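Local coordinates for beta-galactosidase (Streptococcus pneumoniae, PDB 4CUA), which is a calcium-bearing carbohydrate-binding module of a multidomain beta-galactosidase, and probably helps the enzyme bind its carbohydrate targets, at residues 25-30 against 52-57; 94-99 against 159-164; 83-88 against 140-145. All blocks are in the same frame, centred on the assembly; numbering follows the deposited sequence.

Interaction 1. Residues 25-30 against 52-57; sequences SNPSDP and WNRSNP. With EDO (1,2-ethanediol), chain F; EDO (1,2-ethanediol), chain D.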
loop_
_atom_site.group_PDB
_atom_site.type_symbol
_atom_site.label_atom_id
_atom_site.label_comp_id
_atom_site.label_asym_id
_atom_site.label_seq_id
_atom_site.Cartn_x
_atom_site.Cartn_y
_atom_site.Cartn_z
ATOM N N SER A 25 0.366 6.202 -9.767
ATOM C CA SER A 25 -1.038 6.248 -9.594
ATOM C C SER A 25 -1.814 6.875 -10.749
ATOM O O SER A 25 -1.281 7.773 -11.412
ATOM C CB SER A 25 -1.430 7.066 -8.343
ATOM O OG SER A 25 -0.669 6.677 -7.191
ATOM N N ASN A 26 -3.073 6.484 -10.964
ATOM C CA ASN A 26 -3.947 7.284 -11.732
ATOM C C ASN A 26 -4.151 8.599 -10.960
ATOM O O ASN A 26 -4.559 8.568 -9.815
ATOM C CB ASN A 26 -5.254 6.537 -11.926
ATOM C CG ASN A 26 -6.279 7.321 -12.676
ATOM O OD1 ASN A 26 -5.922 8.089 -13.571
ATOM N ND2 ASN A 26 -7.524 7.206 -12.304
ATOM N N PRO A 27 -3.867 9.769 -11.548
ATOM C CA PRO A 27 -3.798 10.972 -10.713
ATOM C C PRO A 27 -5.046 11.329 -9.949
ATOM O O PRO A 27 -4.920 11.911 -8.867
ATOM C CB PRO A 27 -3.405 12.043 -11.711
ATOM C CG PRO A 27 -2.545 11.293 -12.655
ATOM C CD PRO A 27 -3.246 9.991 -12.860
ATOM N N SER A 28 -6.215 10.997 -10.429
ATOM C CA SER A 28 -7.458 11.316 -9.720
ATOM C C SER A 28 -7.763 10.287 -8.613
ATOM O O SER A 28 -8.773 10.449 -7.881
ATOM C CB SER A 28 -8.667 11.348 -10.683
ATOM O OG SER A 28 -8.770 10.108 -11.301
ATOM N N ASP A 29 -6.895 9.269 -8.494
ATOM C CA ASP A 29 -6.989 8.213 -7.485
ATOM C C ASP A 29 -5.703 8.187 -6.653
ATOM O O ASP A 29 -4.968 7.189 -6.661
ATOM C CB ASP A 29 -7.173 6.850 -8.129
ATOM C CG ASP A 29 -8.476 6.684 -8.854
ATOM O OD1 ASP A 29 -9.533 7.116 -8.356
ATOM O OD2 ASP A 29 -8.452 5.971 -9.912
ATOM N N PRO A 30 -5.424 9.280 -5.945
ATOM C CA PRO A 30 -4.133 9.361 -5.233
ATOM C C PRO A 30 -4.034 8.307 -4.150
ATOM O O PRO A 30 -5.053 7.883 -3.582
ATOM C CB PRO A 30 -4.159 10.732 -4.611
ATOM C CG PRO A 30 -5.616 11.066 -4.525
ATOM C CD PRO A 30 -6.217 10.479 -5.757
ATOM N N TRP A 52 -5.092 2.808 -12.841
ATOM C CA TRP A 52 -5.919 2.674 -14.044
ATOM C C TRP A 52 -5.304 3.489 -15.179
ATOM O O TRP A 52 -5.023 4.635 -15.046
ATOM C CB TRP A 52 -7.343 3.108 -13.747
ATOM C CG TRP A 52 -8.239 3.070 -14.941
ATOM C CD1 TRP A 52 -8.891 1.964 -15.435
ATOM C CD2 TRP A 52 -8.625 4.174 -15.751
ATOM N NE1 TRP A 52 -9.625 2.339 -16.547
ATOM C CE2 TRP A 52 -9.507 3.677 -16.731
ATOM C CE3 TRP A 52 -8.306 5.517 -15.768
ATOM C CZ2 TRP A 52 -10.044 4.496 -17.753
ATOM C CZ3 TRP A 52 -8.859 6.343 -16.785
ATOM C CH2 TRP A 52 -9.709 5.815 -17.746
ATOM N N ASN A 53 -5.151 2.826 -16.316
ATOM C CA ASN A 53 -4.647 3.411 -17.557
ATOM C C ASN A 53 -3.257 4.003 -17.426
ATOM O O ASN A 53 -2.908 4.910 -18.188
ATOM C CB ASN A 53 -5.647 4.402 -18.090
ATOM C CG ASN A 53 -5.408 4.723 -19.556
ATOM O OD1 ASN A 53 -5.032 3.834 -20.304
ATOM N ND2 ASN A 53 -5.579 5.987 -19.938
ATOM N N ARG A 54 -2.421 3.509 -16.528
ATOM C CA ARG A 54 -1.064 3.980 -16.382
ATOM C C ARG A 54 -0.158 3.052 -17.189
ATOM O O ARG A 54 -0.545 1.932 -17.554
ATOM C CB ARG A 54 -0.643 4.128 -14.892
ATOM C CG ARG A 54 -1.459 5.126 -14.111
ATOM C CD ARG A 54 -1.275 6.561 -14.591
ATOM N NE ARG A 54 0.030 7.068 -14.233
ATOM C CZ ARG A 54 0.395 8.351 -14.409
ATOM N NH1 ARG A 54 -0.410 9.216 -15.042
ATOM N NH2 ARG A 54 1.533 8.749 -13.914
ATOM N N SER A 55 1.044 3.487 -17.452
ATOM C CA SER A 55 1.884 2.781 -18.396
ATOM C C SER A 55 2.474 1.480 -17.869
ATOM O O SER A 55 2.730 0.548 -18.641
ATOM C CB SER A 55 2.983 3.720 -18.873
ATOM O OG SER A 55 3.797 4.163 -17.781
ATOM N N ASN A 56 2.742 1.369 -16.566
ATOM C CA ASN A 56 3.355 0.173 -16.018
ATOM C C ASN A 56 2.254 -0.711 -15.466
ATOM O O ASN A 56 1.446 -0.248 -14.654
ATOM C CB ASN A 56 4.356 0.491 -14.884
ATOM C CG ASN A 56 5.240 -0.692 -14.496
ATOM O OD1 ASN A 56 4.949 -1.877 -14.713
ATOM N ND2 ASN A 56 6.333 -0.339 -13.872
ATOM N N PRO A 57 2.210 -1.967 -15.886
ATOM C CA PRO A 57 1.160 -2.849 -15.330
ATOM C C PRO A 57 1.412 -3.249 -13.874
ATOM O O PRO A 57 0.488 -3.804 -13.253
ATOM C CB PRO A 57 1.218 -4.107 -16.235
ATOM C CG PRO A 57 2.586 -4.124 -16.820
ATOM C CD PRO A 57 2.970 -2.649 -16.973
HETATM C C1 EDO F . -11.175 10.012 -5.379
HETATM O O1 EDO F . -9.821 10.392 -5.365
HETATM C C2 EDO F . -11.382 8.849 -6.334
HETATM O O2 EDO F . -10.765 7.635 -5.829
HETATM C C1 EDO D . -11.387 3.068 -12.058
HETATM O O1 EDO D . -12.762 3.413 -12.085
HETATM C C2 EDO D . -10.475 4.262 -11.878
HETATM O O2 EDO D . -10.740 4.831 -10.553
HETATM O O HOH W 1 -4.534 7.249 -15.816
#
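N26 runs beside W52, the two side chains pointing the same way. Its CB lies 3.7 Å from the carbonyl oxygen W52 O, and CG keeps that same oxygen in van der Waals range. The branch leaves with CG anti to the backbone N (chi1 177°), which carries the amide alongside the indole. At the end, OD1 and ND2 part company. OD1 is joined to W52 O through one water, which donates to both oxygens over 2.8 Å each and so ties the two segments together. ND2 passes 3.9 Å from W52 CE3, the amide and ring planes being 64° apart, a plain contact with no stacking. One N-H of ND2 is given to D29 OD2, 2.8 Å from N26 ND2; the acceptor lies in the amide plane, but the bond arrives from above the carboxylate. D29 is the last residue of a type I beta turn begun by N26, closed by D29 N to N26 O. This turn belongs to the loop after strand 19-22 of a galactose-binding-like beta-sandwich, and W52 to the loop leading into strand 58-67. D29 OD2 also bonds T50 OG1, which in turn accepts from W52 N. Two ethanediol molecules, probably from the crystallisation liquor, use the same carboxylate, and one of them lies over a face of the W52 ring. Farther along, R54 bends at chi2 and chi3 and brings its guanidinium under S25 O. R54 NE is 3.2 Å from S25 O, yet the oxygen stands over the flat group and the angle is too poor for a bond. R54 NH1 touches P27 CD at 3.7 Å, while R54 NH2 makes its salt bridge with D24.

Interaction 2. Residues 94-99 against 159-164; sequences SYVIEY and RIRMVK. With EDO (1,2-ethanediol), chain E.
E98, deposited in two conformers of which one is described, directs its carboxylate between two arginines of the neighbouring strand, R159 and R161. The R161 guanidinium is turned 44° from the carboxylate plane, that of R159 by 31°. R161 NE donates to E98 OE1 over 2.8 Å on the syn side, whereas R159 NE reaches E98 OE1 on the anti side over a longer 3.2 Å. The two nitrogens come from opposite faces of the carboxylate, and OE1 lies near the plane of each guanidinium, so in this conformer one oxygen serves two N-H groups. R161 NH2 also approaches E98 OE2, but too closely for the length to be trusted. A bend at chi3 of R161 brings its guanidinium back over V96, whose CB lies 3.9 Å from R161 NH2 on one face. On the reverse side of the sheet the contacts are apolar: I97 CG1 meets I160 CG1 at 3.9 Å, and Y95 CB meets M162 CG. The axes of the two strand segments run antiparallel, 162° apart, with V96-R161 and E98-R159 as hydrogen-bonded pairs. Strand 157-163 is flanked by 94-100 and by 58-67, to which I160 and M162 bond through the backbones of V61 and A59; there E58 takes R161 NH1 in a salt bridge, while I97 and I160 pack on L79 of strand 70-83 inside the beta-sandwich.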
loop_
_atom_site.group_PDB
_atom_site.type_symbol
_atom_site.label_atom_id
_atom_site.label_comp_id
_atom_site.label_asym_id
_atom_site.label_seq_id
_atom_site.Cartn_x
_atom_site.Cartn_y
_atom_site.Cartn_z
ATOM N N SER A 94 -1.068 -11.003 -9.508
ATOM C CA SER A 94 0.030 -11.477 -8.729
ATOM C C SER A 94 0.514 -10.340 -7.845
ATOM O O SER A 94 0.231 -9.170 -8.146
ATOM C CB SER A 94 1.152 -11.994 -9.662
ATOM O OG SER A 94 1.802 -10.943 -10.362
ATOM N N TYR A 95 1.193 -10.665 -6.767
ATOM C CA TYR A 95 1.725 -9.669 -5.834
ATOM C C TYR A 95 2.834 -10.215 -4.984
ATOM O O TYR A 95 3.030 -11.439 -4.856
ATOM C CB TYR A 95 0.585 -9.151 -4.888
ATOM C CG TYR A 95 0.059 -10.291 -4.017
ATOM C CD1 TYR A 95 -0.935 -11.120 -4.452
ATOM C CD2 TYR A 95 0.586 -10.514 -2.773
ATOM C CE1 TYR A 95 -1.381 -12.206 -3.676
ATOM C CE2 TYR A 95 0.148 -11.591 -2.007
ATOM C CZ TYR A 95 -0.844 -12.390 -2.467
ATOM O OH TYR A 95 -1.252 -13.487 -1.674
ATOM N N VAL A 96 3.590 -9.331 -4.402
ATOM C CA VAL A 96 4.593 -9.642 -3.424
ATOM C C VAL A 96 4.461 -8.603 -2.326
ATOM O O VAL A 96 4.375 -7.403 -2.596
ATOM C CB VAL A 96 6.010 -9.515 -3.970
ATOM C CG1 VAL A 96 7.049 -9.758 -2.900
ATOM C CG2 VAL A 96 6.163 -10.501 -5.117
ATOM N N ILE A 97 4.455 -9.045 -1.079
ATOM C CA ILE A 97 4.512 -8.143 0.062
ATOM C C ILE A 97 5.941 -8.051 0.590
ATOM O O ILE A 97 6.612 -9.098 0.818
ATOM C CB ILE A 97 3.538 -8.583 1.192
ATOM C CG1 ILE A 97 2.109 -8.604 0.678
ATOM C CG2 ILE A 97 3.673 -7.706 2.415
ATOM C CD1 ILE A 97 1.093 -9.260 1.567
ATOM N N GLU A 98 6.424 -6.836 0.775
ATOM C CA GLU A 98 7.833 -6.539 1.034
ATOM C C GLU A 98 7.984 -5.570 2.158
ATOM O O GLU A 98 7.076 -4.768 2.389
ATOM C CB GLU A 98 8.453 -5.938 -0.255
ATOM C CG GLU A 98 8.506 -6.960 -1.360
ATOM C CD GLU A 98 8.875 -6.399 -2.730
ATOM O OE1 GLU A 98 8.387 -5.324 -3.150
ATOM O OE2 GLU A 98 9.659 -7.076 -3.407
ATOM N N TYR A 99 9.140 -5.579 2.831
ATOM C CA TYR A 99 9.453 -4.664 3.871
ATOM C C TYR A 99 10.789 -3.998 3.680
ATOM O O TYR A 99 11.704 -4.610 3.048
ATOM C CB TYR A 99 9.380 -5.339 5.285
ATOM C CG TYR A 99 10.447 -6.354 5.593
ATOM C CD1 TYR A 99 10.371 -7.647 5.090
ATOM C CD2 TYR A 99 11.495 -6.017 6.399
ATOM C CE1 TYR A 99 11.394 -8.615 5.349
ATOM C CE2 TYR A 99 12.473 -6.954 6.701
ATOM C CZ TYR A 99 12.378 -8.230 6.179
ATOM O OH TYR A 99 13.401 -9.177 6.424
ATOM N N ARG A 159 5.206 -2.531 1.803
ATOM C CA ARG A 159 4.452 -2.310 0.582
ATOM C C ARG A 159 3.981 -3.606 -0.035
ATOM O O ARG A 159 4.527 -4.708 0.233
ATOM C CB ARG A 159 5.223 -1.511 -0.459
ATOM C CG ARG A 159 6.336 -2.278 -1.174
ATOM C CD ARG A 159 7.155 -1.319 -2.027
ATOM N NE ARG A 159 8.121 -2.110 -2.789
ATOM C CZ ARG A 159 9.010 -1.535 -3.610
ATOM N NH1 ARG A 159 8.996 -0.223 -3.811
ATOM N NH2 ARG A 159 9.858 -2.311 -4.246
ATOM N N ILE A 160 2.937 -3.503 -0.829
ATOM C CA ILE A 160 2.437 -4.568 -1.630
ATOM C C ILE A 160 2.634 -4.162 -3.108
ATOM O O ILE A 160 2.150 -3.177 -3.552
ATOM C CB ILE A 160 1.001 -5.028 -1.224
ATOM C CG1 ILE A 160 0.573 -6.208 -2.034
ATOM C CG2 ILE A 160 -0.005 -3.867 -1.326
ATOM C CD1 ILE A 160 -0.749 -6.839 -1.643
ATOM N N ARG A 161 3.381 -5.006 -3.824
ATOM C CA ARG A 161 3.797 -4.745 -5.217
ATOM C C ARG A 161 3.055 -5.718 -6.099
ATOM O O ARG A 161 3.105 -6.969 -5.909
ATOM C CB ARG A 161 5.309 -4.915 -5.291
ATOM C CG ARG A 161 5.865 -4.671 -6.701
ATOM C CD ARG A 161 7.344 -4.492 -6.665
ATOM N NE ARG A 161 8.060 -5.554 -5.955
ATOM C CZ ARG A 161 8.338 -6.752 -6.442
ATOM N NH1 ARG A 161 8.027 -7.087 -7.690
ATOM N NH2 ARG A 161 8.990 -7.599 -5.673
HETATM N N MSE A 162 2.313 -5.181 -7.066
HETATM C CA MSE A 162 1.217 -5.881 -7.683
HETATM C C MSE A 162 1.130 -5.749 -9.190
HETATM O O MSE A 162 1.341 -4.659 -9.708
HETATM C CB MSE A 162 -0.120 -5.277 -7.208
HETATM C CG MSE A 162 -0.263 -5.433 -5.687
HETATM SE SE MSE A 162 -1.745 -4.335 -5.004
HETATM C CE MSE A 162 -0.962 -2.577 -5.332
ATOM N N VAL A 163 0.861 -6.832 -9.885
ATOM C CA VAL A 163 0.664 -6.766 -11.335
ATOM C C VAL A 163 -0.801 -6.857 -11.639
ATOM O O VAL A 163 -1.517 -7.767 -11.142
ATOM C CB VAL A 163 1.405 -7.912 -12.047
ATOM C CG1 VAL A 163 1.255 -7.708 -13.544
ATOM C CG2 VAL A 163 2.867 -7.903 -11.700
ATOM N N LYS A 164 -1.330 -5.948 -12.461
ATOM C CA LYS A 164 -2.732 -5.974 -12.796
ATOM C C LYS A 164 -3.188 -7.207 -13.512
ATOM O O LYS A 164 -2.380 -7.853 -14.178
ATOM C CB LYS A 164 -3.114 -4.773 -13.654
ATOM C CG LYS A 164 -2.631 -4.886 -15.088
ATOM C CD LYS A 164 -3.221 -3.787 -15.953
ATOM C CE LYS A 164 -2.949 -4.068 -17.450
ATOM N NZ LYS A 164 -3.601 -5.325 -17.925
HETATM C C1 EDO E . 8.469 2.530 -5.206
HETATM O O1 EDO E . 8.426 3.589 -6.043
HETATM C C2 EDO E . 7.403 2.834 -4.074
HETATM O O2 EDO E . 7.018 1.670 -3.560
HETATM O O HOH W 2 11.490 -5.077 -4.655
#

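Interaction 3. Residues 83-88 against 140-145; sequences FHEDHG and LKAGEM. With EDO (1,2-ethanediol), chain D.
F83 and L140 both start their side chains with CG opposite the carbonyl carbon, at chi1 -66° and -57°, and the resulting directions let the leucine branch come to the phenyl ring aslant. L140 CD1 touches F83 CE2 at 3.9 Å, an approach neither flat over the ring nor in its plane. The carbonyl oxygen of K141, by contrast, lies at the edge of the F83 ring, near its plane, and accepts a hydrogen bond from N146 ND2. Beyond the ring, F83 O is the polar link between the segments: G143 N donates to F83 O over 2.9 Å, with a nearly straight N-H...O angle of 167°. The same oxygen takes a CA-H...O contact from A142, whose CA is 3.3 Å from F83 O, so two neighbouring donors converge on one carbonyl. A142 CB lies alongside the aliphatic part of E85, 3.5 Å from E85 CG, although E85 has an alternate conformer and this contact is correspondingly less certain. The CB of H84 points away from 140-145, and its ND1 is hydrogen-bonded to S172 OG. D86 OD1 closes an Asx turn by accepting from G88 N. The end of strand 70-83 and the loop after it thus meet the loop leading into strand 145-155, within a beta-sandwich consistent with the galactose-binding-like family.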
loop_
_atom_site.group_PDB
_atom_site.type_symbol
_atom_site.label_atom_id
_atom_site.label_comp_id
_atom_site.label_asym_id
_atom_site.label_seq_id
_atom_site.Cartn_x
_atom_site.Cartn_y
_atom_site.Cartn_z
ATOM N N PHE A 83 -9.522 -4.605 -1.838
ATOM C CA PHE A 83 -9.524 -4.431 -3.281
ATOM C C PHE A 83 -10.875 -3.973 -3.779
ATOM O O PHE A 83 -11.936 -4.457 -3.333
ATOM C CB PHE A 83 -9.073 -5.738 -3.969
ATOM C CG PHE A 83 -7.650 -6.100 -3.682
ATOM C CD1 PHE A 83 -6.610 -5.352 -4.219
ATOM C CD2 PHE A 83 -7.320 -7.150 -2.820
ATOM C CE1 PHE A 83 -5.287 -5.676 -3.925
ATOM C CE2 PHE A 83 -6.009 -7.448 -2.516
ATOM C CZ PHE A 83 -4.987 -6.715 -3.069
ATOM N N HIS A 84 -10.873 -3.132 -4.809
ATOM C CA HIS A 84 -12.051 -2.663 -5.475
ATOM C C HIS A 84 -12.051 -3.122 -6.922
ATOM O O HIS A 84 -11.017 -3.310 -7.483
ATOM C CB HIS A 84 -12.167 -1.123 -5.319
ATOM C CG HIS A 84 -12.927 -0.441 -6.420
ATOM N ND1 HIS A 84 -12.349 -0.151 -7.619
ATOM C CD2 HIS A 84 -14.219 -0.060 -6.520
ATOM C CE1 HIS A 84 -13.231 0.422 -8.419
ATOM N NE2 HIS A 84 -14.383 0.496 -7.777
ATOM N N GLU A 85 -13.223 -3.297 -7.487
ATOM C CA GLU A 85 -13.296 -3.658 -8.905
ATOM C C GLU A 85 -14.471 -3.001 -9.575
ATOM O O GLU A 85 -15.559 -2.864 -9.018
ATOM C CB GLU A 85 -13.389 -5.176 -9.102
ATOM C CG GLU A 85 -14.696 -5.803 -8.671
ATOM C CD GLU A 85 -14.761 -7.292 -8.978
ATOM O OE1 GLU A 85 -13.855 -7.822 -9.624
ATOM O OE2 GLU A 85 -15.723 -7.946 -8.536
ATOM N N ASP A 86 -14.235 -2.637 -10.831
ATOM C CA ASP A 86 -15.266 -2.157 -11.748
ATOM C C ASP A 86 -14.847 -2.680 -13.161
ATOM O O ASP A 86 -13.990 -3.539 -13.244
ATOM C CB ASP A 86 -15.535 -0.663 -11.635
ATOM C CG ASP A 86 -14.328 0.226 -12.031
ATOM O OD1 ASP A 86 -13.412 -0.218 -12.745
ATOM O OD2 ASP A 86 -14.395 1.426 -11.602
ATOM N N HIS A 87 -15.447 -2.162 -14.233
ATOM C CA HIS A 87 -15.091 -2.633 -15.573
ATOM C C HIS A 87 -13.594 -2.474 -15.851
ATOM O O HIS A 87 -12.990 -3.315 -16.520
ATOM C CB HIS A 87 -15.910 -1.887 -16.639
ATOM C CG HIS A 87 -15.631 -2.335 -18.040
ATOM N ND1 HIS A 87 -15.925 -3.607 -18.490
ATOM C CD2 HIS A 87 -15.106 -1.672 -19.101
ATOM C CE1 HIS A 87 -15.575 -3.713 -19.761
ATOM N NE2 HIS A 87 -15.068 -2.558 -20.152
ATOM N N GLY A 88 -13.003 -1.406 -15.309
ATOM C CA GLY A 88 -11.638 -1.052 -15.602
ATOM C C GLY A 88 -10.490 -1.457 -14.702
ATOM O O GLY A 88 -9.360 -1.494 -15.125
ATOM N N LEU A 140 -7.458 -13.633 -4.080
ATOM C CA LEU A 140 -7.855 -12.277 -3.718
ATOM C C LEU A 140 -9.255 -12.023 -4.198
ATOM O O LEU A 140 -9.661 -12.471 -5.296
ATOM C CB LEU A 140 -6.881 -11.292 -4.370
ATOM C CG LEU A 140 -5.407 -11.470 -4.051
ATOM C CD1 LEU A 140 -4.602 -10.359 -4.728
ATOM C CD2 LEU A 140 -5.151 -11.511 -2.562
ATOM N N LYS A 141 -10.007 -11.245 -3.410
ATOM C CA LYS A 141 -11.360 -10.910 -3.733
ATOM C C LYS A 141 -11.590 -9.402 -3.607
ATOM O O LYS A 141 -11.240 -8.760 -2.612
ATOM C CB LYS A 141 -12.340 -11.617 -2.792
ATOM C CG LYS A 141 -12.383 -13.131 -2.968
ATOM C CD LYS A 141 -13.278 -13.517 -4.146
ATOM C CE LYS A 141 -13.138 -14.985 -4.568
ATOM N NZ LYS A 141 -12.923 -15.881 -3.390
ATOM N N ALA A 142 -12.174 -8.815 -4.627
ATOM C CA ALA A 142 -12.648 -7.483 -4.490
ATOM C C ALA A 142 -13.865 -7.503 -3.611
ATOM O O ALA A 142 -14.577 -8.499 -3.515
ATOM C CB ALA A 142 -12.997 -6.881 -5.835
ATOM N N GLY A 143 -14.124 -6.373 -2.962
ATOM C CA GLY A 143 -15.346 -6.187 -2.183
ATOM C C GLY A 143 -15.249 -6.534 -0.704
ATOM O O GLY A 143 -16.256 -6.581 -0.029
ATOM N N GLU A 144 -14.045 -6.750 -0.207
ATOM C CA GLU A 144 -13.829 -7.031 1.188
ATOM C C GLU A 144 -12.393 -6.753 1.529
ATOM O O GLU A 144 -11.549 -6.659 0.614
ATOM C CB GLU A 144 -14.178 -8.505 1.533
ATOM C CG GLU A 144 -13.241 -9.506 0.916
ATOM C CD GLU A 144 -13.704 -10.964 1.046
ATOM O OE1 GLU A 144 -14.621 -11.338 0.352
ATOM O OE2 GLU A 144 -13.037 -11.714 1.783
HETATM N N MSE A 145 -12.086 -6.666 2.825
HETATM C CA MSE A 145 -10.703 -6.545 3.313
HETATM C C MSE A 145 -10.061 -7.892 3.239
HETATM O O MSE A 145 -10.559 -8.878 3.831
HETATM C CB MSE A 145 -10.727 -6.040 4.734
HETATM C CG MSE A 145 -11.340 -4.663 4.957
HETATM SE SE MSE A 145 -10.557 -3.201 3.890
HETATM C CE MSE A 145 -8.830 -3.104 4.764
HETATM C C1 EDO D . -11.387 3.068 -12.058
HETATM O O1 EDO D . -12.762 3.413 -12.085
HETATM C C2 EDO D . -10.475 4.262 -11.878
HETATM O O2 EDO D . -10.740 4.831 -10.553
#

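The three contacts form a triangle, their centres about 16 Å apart. Interactions 1 and 2 join where P57 O lies 2.9 Å from K164 N, a probable hydrogen bond. Interactions 2 and 3 share apolar packing: M162 SE is 3.9 Å from F83 CE1, and Y95 CD1 is 3.8 Å from L140 CD1. Interactions 1 and 3 meet at W52 CD1 and G88 O, 3.5 Å apart, and one ethanediol bridges D29 and D86. The calcium ion, held by N33, D36, L38, N47, T174 and E175, lies about 9 Å from the side chain of H84, which is not a ligand, against about 13 Å for S25 and about 14 Å for I160.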